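PDB 3I57: mucus binding protein from Lactobacillus reuteri, which probably mediates adhesion of the bacterium to host mucus, and whose type 2 repeat, the part described here, also has an immunoglobulin-binding activity. Local coordinates for residues T97-Y102 against D113-V118; H101-N106 against T176-Y181. One frame throughout, in Å; residues are numbered along the deposited sequence.

Contact 1. Residues T97-Y102 against D113-V118; sequences TETVHY and DQTAQV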
loop_
_atom_site.group_PDB
_atom_site.type_symbol
_atom_site.label_atom_id
_atom_site.label_comp_id
_atom_site.label_asym_id
_atom_site.label_seq_id
_atom_site.Cartn_x
_atom_site.Cartn_y
_atom_site.Cartn_z
ATOM N N THR A 97 13.916 16.855 4.387
ATOM C CA THR A 97 14.877 17.650 5.131
ATOM C C THR A 97 15.158 18.972 4.421
ATOM O O THR A 97 15.424 19.009 3.212
ATOM C CB THR A 97 16.219 16.883 5.301
ATOM O OG1 THR A 97 15.993 15.695 6.051
ATOM C CG2 THR A 97 17.271 17.733 6.026
ATOM N N GLU A 98 15.081 20.065 5.178
ATOM C CA GLU A 98 15.455 21.363 4.649
ATOM C C GLU A 98 16.917 21.599 5.053
ATOM O O GLU A 98 17.280 21.336 6.195
ATOM C CB GLU A 98 14.556 22.452 5.238
ATOM C CG GLU A 98 15.208 23.833 5.137
ATOM C CD GLU A 98 14.366 24.917 5.793
ATOM O OE1 GLU A 98 14.003 24.715 6.972
ATOM O OE2 GLU A 98 14.109 25.955 5.124
ATOM N N THR A 99 17.754 22.069 4.118
ATOM C CA THR A 99 19.171 22.338 4.409
ATOM C C THR A 99 19.469 23.783 4.069
ATOM O O THR A 99 19.189 24.228 2.944
ATOM C CB THR A 99 20.100 21.463 3.539
ATOM O OG1 THR A 99 19.816 20.097 3.809
ATOM C CG2 THR A 99 21.568 21.719 3.879
ATOM N N VAL A 100 20.024 24.502 5.038
ATOM C CA VAL A 100 20.453 25.876 4.833
ATOM C C VAL A 100 21.961 25.983 4.978
ATOM O O VAL A 100 22.531 25.623 6.020
ATOM C CB VAL A 100 19.803 26.823 5.829
ATOM C CG1 VAL A 100 20.268 28.287 5.549
ATOM C CG2 VAL A 100 18.265 26.676 5.791
ATOM N N HIS A 101 22.590 26.441 3.908
ATOM C CA HIS A 101 24.008 26.721 3.883
ATOM C C HIS A 101 24.250 28.177 4.268
ATOM O O HIS A 101 23.390 29.049 4.059
ATOM C CB HIS A 101 24.577 26.493 2.467
ATOM C CG HIS A 101 24.375 25.113 1.932
ATOM N ND1 HIS A 101 24.791 23.980 2.601
ATOM C CD2 HIS A 101 23.844 24.686 0.760
ATOM C CE1 HIS A 101 24.522 22.914 1.864
ATOM N NE2 HIS A 101 23.926 23.315 0.752
ATOM N N TYR A 102 25.453 28.447 4.786
ATOM C CA TYR A 102 25.826 29.812 5.207
ATOM C C TYR A 102 27.171 30.133 4.596
ATOM O O TYR A 102 28.164 29.448 4.873
ATOM C CB TYR A 102 25.878 29.965 6.739
ATOM C CG TYR A 102 24.569 29.631 7.407
ATOM C CD1 TYR A 102 23.463 30.483 7.304
ATOM C CD2 TYR A 102 24.420 28.422 8.089
ATOM C CE1 TYR A 102 22.246 30.149 7.888
ATOM C CE2 TYR A 102 23.226 28.070 8.663
ATOM C CZ TYR A 102 22.144 28.926 8.579
ATOM O OH TYR A 102 20.958 28.522 9.163
ATOM N N ASP A 113 26.021 24.227 8.169
ATOM C CA ASP A 113 24.640 24.043 7.748
ATOM C C ASP A 113 23.734 23.846 8.959
ATOM O O ASP A 113 24.153 23.258 9.965
ATOM C CB ASP A 113 24.528 22.759 6.915
ATOM C CG ASP A 113 25.140 22.864 5.530
ATOM O OD1 ASP A 113 25.613 23.956 5.131
ATOM O OD2 ASP A 113 25.102 21.813 4.825
ATOM N N GLN A 114 22.490 24.309 8.853
ATOM C CA GLN A 114 21.430 23.891 9.765
ATOM C C GLN A 114 20.392 23.160 8.943
ATOM O O GLN A 114 20.218 23.449 7.761
ATOM C CB GLN A 114 20.776 25.100 10.424
ATOM C CG GLN A 114 21.621 25.686 11.515
ATOM C CD GLN A 114 20.926 26.824 12.218
ATOM O OE1 GLN A 114 21.394 27.961 12.170
ATOM N NE2 GLN A 114 19.803 26.533 12.871
ATOM N N THR A 115 19.731 22.199 9.567
ATOM C CA THR A 115 18.710 21.419 8.887
ATOM C C THR A 115 17.465 21.351 9.713
ATOM O O THR A 115 17.497 21.603 10.911
ATOM C CB THR A 115 19.165 19.981 8.609
ATOM O OG1 THR A 115 19.550 19.321 9.831
ATOM C CG2 THR A 115 20.334 20.003 7.612
ATOM N N ALA A 116 16.362 21.008 9.060
ATOM C CA ALA A 116 15.104 20.775 9.747
ATOM C C ALA A 116 14.336 19.755 8.942
ATOM O O ALA A 116 14.604 19.564 7.750
ATOM C CB ALA A 116 14.320 22.045 9.849
ATOM N N GLN A 117 13.355 19.123 9.578
ATOM C CA GLN A 117 12.650 18.029 8.948
ATOM C C GLN A 117 11.148 18.182 9.070
ATOM O O GLN A 117 10.651 18.769 10.035
ATOM C CB GLN A 117 13.107 16.698 9.533
ATOM C CG GLN A 117 14.543 16.312 9.143
ATOM C CD GLN A 117 14.826 14.860 9.423
ATOM O OE1 GLN A 117 14.357 14.307 10.416
ATOM N NE2 GLN A 117 15.602 14.233 8.555
ATOM N N VAL A 118 10.430 17.698 8.053
ATOM C CA VAL A 118 8.992 17.576 8.116
ATOM C C VAL A 118 8.625 16.144 7.720
ATOM O O VAL A 118 9.370 15.441 7.004
ATOM C CB VAL A 118 8.212 18.572 7.183
ATOM C CG1 VAL A 118 8.467 20.064 7.593
ATOM C CG2 VAL A 118 8.571 18.339 5.720
HETATM O O HOH W 1 27.080 26.173 5.569
#

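Contact 2. Residues H101-N106 against T176-Y181; sequences HYKYAN and TLTVIY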
loop_
_atom_site.group_PDB
_atom_site.type_symbol
_atom_site.label_atom_id
_atom_site.label_comp_id
_atom_site.label_asym_id
_atom_site.label_seq_id
_atom_site.Cartn_x
_atom_site.Cartn_y
_atom_site.Cartn_z
ATOM N N HIS A 101 22.590 26.441 3.908
ATOM C CA HIS A 101 24.008 26.721 3.883
ATOM C C HIS A 101 24.250 28.177 4.268
ATOM O O HIS A 101 23.390 29.049 4.059
ATOM C CB HIS A 101 24.577 26.493 2.467
ATOM C CG HIS A 101 24.375 25.113 1.932
ATOM N ND1 HIS A 101 24.791 23.980 2.601
ATOM C CD2 HIS A 101 23.844 24.686 0.760
ATOM C CE1 HIS A 101 24.522 22.914 1.864
ATOM N NE2 HIS A 101 23.926 23.315 0.752
ATOM N N TYR A 102 25.453 28.447 4.786
ATOM C CA TYR A 102 25.826 29.812 5.207
ATOM C C TYR A 102 27.171 30.133 4.596
ATOM O O TYR A 102 28.164 29.448 4.873
ATOM C CB TYR A 102 25.878 29.965 6.739
ATOM C CG TYR A 102 24.569 29.631 7.407
ATOM C CD1 TYR A 102 23.463 30.483 7.304
ATOM C CD2 TYR A 102 24.420 28.422 8.089
ATOM C CE1 TYR A 102 22.246 30.149 7.888
ATOM C CE2 TYR A 102 23.226 28.070 8.663
ATOM C CZ TYR A 102 22.144 28.926 8.579
ATOM O OH TYR A 102 20.958 28.522 9.163
ATOM N N LYS A 103 27.190 31.153 3.745
ATOM C CA LYS A 103 28.361 31.456 2.917
ATOM C C LYS A 103 28.653 32.940 2.837
ATOM O O LYS A 103 27.773 33.769 3.036
ATOM C CB LYS A 103 28.151 30.926 1.492
ATOM C CG LYS A 103 27.965 29.386 1.395
ATOM C CD LYS A 103 27.686 28.916 -0.042
ATOM C CE LYS A 103 27.573 27.385 -0.146
ATOM N NZ LYS A 103 27.584 26.917 -1.584
ATOM N N TYR A 104 29.898 33.284 2.506
ATOM C CA TYR A 104 30.211 34.658 2.179
ATOM C C TYR A 104 29.949 34.810 0.673
ATOM O O TYR A 104 29.574 33.841 0.034
ATOM C CB TYR A 104 31.662 34.971 2.589
ATOM C CG TYR A 104 31.899 34.911 4.080
ATOM C CD1 TYR A 104 31.461 35.924 4.903
ATOM C CD2 TYR A 104 32.582 33.833 4.671
ATOM C CE1 TYR A 104 31.670 35.886 6.250
ATOM C CE2 TYR A 104 32.799 33.787 6.028
ATOM C CZ TYR A 104 32.352 34.830 6.815
ATOM O OH TYR A 104 32.534 34.819 8.174
ATOM N N ALA A 105 30.131 35.997 0.092
ATOM C CA ALA A 105 29.807 36.204 -1.336
ATOM C C ALA A 105 30.562 35.334 -2.349
ATOM O O ALA A 105 30.061 35.081 -3.438
ATOM C CB ALA A 105 29.924 37.661 -1.715
ATOM N N ASN A 106 31.763 34.881 -2.015
ATOM C CA ASN A 106 32.532 34.119 -2.993
ATOM C C ASN A 106 32.264 32.624 -2.903
ATOM O O ASN A 106 32.917 31.808 -3.575
ATOM C CB ASN A 106 34.012 34.383 -2.832
ATOM C CG ASN A 106 34.540 33.899 -1.507
ATOM O OD1 ASN A 106 33.775 33.518 -0.613
ATOM N ND2 ASN A 106 35.859 33.927 -1.361
ATOM N N THR A 176 16.940 23.143 -0.399
ATOM C CA THR A 176 18.305 23.421 0.027
ATOM C C THR A 176 18.611 24.825 -0.462
ATOM O O THR A 176 18.400 25.119 -1.654
ATOM C CB THR A 176 19.299 22.427 -0.595
ATOM O OG1 THR A 176 19.065 21.114 -0.051
ATOM C CG2 THR A 176 20.719 22.847 -0.249
ATOM N N LEU A 177 19.054 25.705 0.431
ATOM C CA LEU A 177 19.178 27.108 0.066
ATOM C C LEU A 177 20.355 27.700 0.776
ATOM O O LEU A 177 20.868 27.091 1.681
ATOM C CB LEU A 177 17.890 27.879 0.404
ATOM C CG LEU A 177 17.500 27.973 1.874
ATOM C CD1 LEU A 177 17.927 29.304 2.490
ATOM C CD2 LEU A 177 15.978 27.798 2.046
ATOM N N THR A 178 20.810 28.863 0.326
ATOM C CA THR A 178 21.988 29.488 0.893
ATOM C C THR A 178 21.673 30.889 1.386
ATOM O O THR A 178 21.100 31.688 0.662
ATOM C CB THR A 178 23.113 29.607 -0.159
ATOM O OG1 THR A 178 23.439 28.309 -0.657
ATOM C CG2 THR A 178 24.370 30.222 0.497
ATOM N N VAL A 179 22.044 31.147 2.628
ATOM C CA VAL A 179 22.048 32.463 3.244
ATOM C C VAL A 179 23.473 33.026 3.006
ATOM O O VAL A 179 24.452 32.302 3.198
ATOM C CB VAL A 179 21.708 32.311 4.736
ATOM C CG1 VAL A 179 22.036 33.576 5.540
ATOM C CG2 VAL A 179 20.193 31.975 4.901
ATOM N N ILE A 180 23.569 34.283 2.564
ATOM C CA ILE A 180 24.852 34.925 2.203
ATOM C C ILE A 180 25.134 36.033 3.214
ATOM O O ILE A 180 24.219 36.793 3.560
ATOM C CB ILE A 180 24.768 35.589 0.802
ATOM C CG1 ILE A 180 24.667 34.536 -0.289
ATOM C CG2 ILE A 180 25.998 36.483 0.546
ATOM C CD1 ILE A 180 24.460 35.093 -1.653
ATOM N N TYR A 181 26.377 36.114 3.701
ATOM C CA TYR A 181 26.762 37.117 4.688
ATOM C C TYR A 181 27.544 38.226 4.014
ATOM O O TYR A 181 28.524 37.970 3.298
ATOM C CB TYR A 181 27.613 36.516 5.831
ATOM C CG TYR A 181 26.799 35.757 6.833
ATOM C CD1 TYR A 181 26.409 34.439 6.585
ATOM C CD2 TYR A 181 26.349 36.370 7.991
ATOM C CE1 TYR A 181 25.627 33.753 7.481
ATOM C CE2 TYR A 181 25.577 35.689 8.900
ATOM C CZ TYR A 181 25.203 34.380 8.635
ATOM O OH TYR A 181 24.421 33.724 9.547
#

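Contact 1. Residues T97-Y102 against D113-V118
Asp113 OD1 is gripped by two donors: His101 ND1 at 2.7 Å and a water molecule, also 2.7 Å from OD1, which in turn accepts the backbone N-H of Tyr102. The imidazole comes to the carboxylate edge-on, with OD1 almost in the ring plane and an N-H...O angle of 167°; ND1 approaches OD1 from above the carboxylate plane, and the two planes stand 52° apart. With CG anti to the carbonyl carbon (chi1 -58°), the ring of His101 lies alongside Asp113, both side chains pointing the same way. From this pair toward Thr97 the strands form an antiparallel ladder. Glu98 and Ala116 form a hydrogen-bonded pair, Glu98 N reaching Ala116 O at 2.7 Å, and Val100 with Gln114 forms the next, its Val100 N to Gln114 O bond being nearly straight. Thr97 faces Gln117 and Thr99 faces Thr115 as the intervening non-hydrogen-bonded pairs. Their beta-branched and amide side chains suit this partly exposed face: Gln117 NE2 donates to Thr97 OG1 at 2.9 Å, with the hydroxyl oxygen near the amide plane, while Thr115 CG2 lies 3.8 Å from Thr99 OG1. Glu98 and Val100 point to the other face, where Leu148 and Val163 of a second, small sheet cover them; there the small Ala116 leaves its methyl against the carboxylate of Glu98, OE1 to CB 3.9 Å. The acid next to the imidazole would probably favour a protonated His101, so the bond may well be charge-assisted, a side-chain link added to the backbone ladder.

Contact 2. Residues H101-N106 against T176-Y181
His101 and Thr178 form one rung of the parallel strand pairing that puts the first and last strands of this beta-grasp-type domain side by side. His101 N gives its hydrogen to Leu177 O at 2.9 Å, and Val179 N returns one to His101 O. The imidazole crosses Thr176 and Thr178 obliquely: NE2 comes within 3.4 Å of Thr176 CG2, and Thr178 OG1 sits at the ring edge, close to its plane. An alanine in place of His101 is likely to strip Thr176 CG2 of its cover and leave the Asp113 carboxylate without its imidazole mate. Lys103, on the same face, suits a partly exposed strand because its long methylene chain can pack on Thr178 while the ammonium end stays beyond that contact; extended beyond CG, it crosses Thr178 at about a right angle, CD 3.6 Å from CG2. Tyr181 belongs to the other, buried face with Tyr102 and Val179, where its ring adds apolar bulk and its hydroxyl is satisfied by a hydrogen bond to Pro151 O. Tyr181 N donates to Lys103 O at 2.8 Å, and that oxygen also lies at the Tyr181 ring edge, in plane. Tyr102 CD1 packs on Val179 CB at 3.6 Å. CG of Tyr181 stands anti to the carbonyl carbon (chi1 -77°), which brings ring atom CE1 to 3.9 Å from Tyr102 CB.

In the fold
Contacts 1 and 2 lie with their centres about 12 Å apart in one mixed sheet, and both use strand 93-104, sharing His101 and Tyr102. Along the chain that strand comes first, strand 112-127 follows as its antiparallel partner, and strand 176-183 returns near the C-terminus to run parallel to it on its other edge. A probable hydrogen bond from Leu177 N to Thr99 O and the packing of Val100 on Leu177 and Val179 tie the two contacts together. All four segments belong to the Muc B2-like domain, far from the calcium ion in the N-terminal part, so together they set strand 93-104 between strands 112-127 and 176-183 within the C-terminal domain of this elongated repeat.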